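Local coordinates for protein adenine phosphoribosyltransferase (Leishmania donovani, PDB 1QB7) that probably transfers a phosphoribosyl group from 5-phospho-alpha-D-ribose 1-diphosphate to adenine, making AMP in the purine salvage pathway, at residues T48-P51 with E52-K55. Numbering follows the deposited sequence.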
# COMPACT_ATOMS: atom_id res chain seq x y z
N THR A 48 -8.09 -7.28 4.19
CA THR A 48 -8.26 -5.84 4.44
C THR A 48 -9.72 -5.41 4.53
O THR A 48 -10.02 -4.41 5.16
CB THR A 48 -7.52 -4.95 3.38
OG1 THR A 48 -8.15 -5.09 2.10
CG2 THR A 48 -6.05 -5.35 3.26
N GLU A 49 -10.63 -6.17 3.91
CA GLU A 49 -12.06 -5.84 3.97
C GLU A 49 -12.71 -6.40 5.23
O GLU A 49 -13.89 -6.16 5.48
CB GLU A 49 -12.78 -6.35 2.72
CG GLU A 49 -12.47 -5.56 1.46
CD GLU A 49 -13.12 -6.13 0.22
OE1 GLU A 49 -14.18 -6.79 0.33
OE2 GLU A 49 -12.58 -5.93 -0.88
N SER A 50 -11.95 -7.17 6.00
CA SER A 50 -12.43 -7.75 7.24
C SER A 50 -11.85 -6.94 8.40
O SER A 50 -10.69 -7.13 8.79
CB SER A 50 -12.00 -9.22 7.36
OG SER A 50 -12.23 -9.71 8.67
N PRO A 51 -12.64 -6.00 8.95
CA PRO A 51 -12.20 -5.14 10.06
C PRO A 51 -11.62 -5.91 11.24
O PRO A 51 -10.56 -5.56 11.77
CB PRO A 51 -13.49 -4.42 10.45
CG PRO A 51 -14.18 -4.28 9.15
CD PRO A 51 -14.01 -5.64 8.53
N GLU A 52 -12.30 -6.99 11.64
CA GLU A 52 -11.85 -7.78 12.78
C GLU A 52 -10.51 -8.46 12.48
O GLU A 52 -9.63 -8.51 13.35
CB GLU A 52 -12.91 -8.82 13.16
CG GLU A 52 -12.64 -9.49 14.50
CD GLU A 52 -13.58 -10.65 14.81
OE1 GLU A 52 -14.36 -11.07 13.93
OE2 GLU A 52 -13.51 -11.15 15.96
N THR A 53 -10.35 -8.96 11.26
CA THR A 53 -9.11 -9.64 10.89
C THR A 53 -7.94 -8.66 10.79
O THR A 53 -6.85 -8.94 11.29
CB THR A 53 -9.26 -10.43 9.57
OG1 THR A 53 -10.43 -11.25 9.64
CG2 THR A 53 -8.06 -11.33 9.33
N LEU A 54 -8.18 -7.50 10.18
CA LEU A 54 -7.13 -6.50 10.04
C LEU A 54 -6.65 -6.05 11.43
O LEU A 54 -5.45 -5.96 11.69
CB LEU A 54 -7.65 -5.31 9.24
CG LEU A 54 -6.61 -4.34 8.67
CD1 LEU A 54 -5.69 -5.04 7.67
CD2 LEU A 54 -7.34 -3.20 8.00
N LYS A 55 -7.60 -5.83 12.34
CA LYS A 55 -7.29 -5.41 13.70
C LYS A 55 -6.50 -6.50 14.44
O LYS A 55 -5.55 -6.20 15.17
CB LYS A 55 -8.57 -5.06 14.45
CG LYS A 55 -8.31 -4.47 15.83
CD LYS A 55 -9.60 -4.15 16.56
CE LYS A 55 -9.30 -3.71 17.98
NZ LYS A 55 -10.54 -3.37 18.75
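S50 and T53 meet hydroxyl to hydroxyl at the start of helix 51-67, their OG and OG1 oxygens 2.6 Å apart in a short hydrogen bond that either could donate. S50 is the N-cap residue. Its OG is turned beside its own carbonyl carbon (chi1 168°), which aims it along the first turn at T53. T53 answers with OG1 set beside its backbone N (chi1 -50°), facing the cap, while its methyl CG2 lies anti to that N, beside the carbonyl carbon. S25 OG, at the end of helix 17-25, also bonds to T53 OG1 and, weakly, to S50 OG, so three hydroxyls gather here, with L21 and L22 packed on T53.

The first helical backbone bonds follow at once. L54 N donates almost straight to S50 O at 2.9 Å. K55 N reaches P51 O at 3.0 Å. P51 occupies the first helical position, where its lack of an N-H costs no helical bond. L54 brings CB to 3.6 Å from S50 O; its CD2 lies 4.1 Å from T48 O. Toward the second subunit, T48 OG1 bonds F97 O of that chain, and P51 packs on its I95.

With two hydroxyl partners, T53 OG1 is probably fixed in its rotation, and the cap is held to S25 of helix 17-25 as well as to its own first turn, beside the dimer interface.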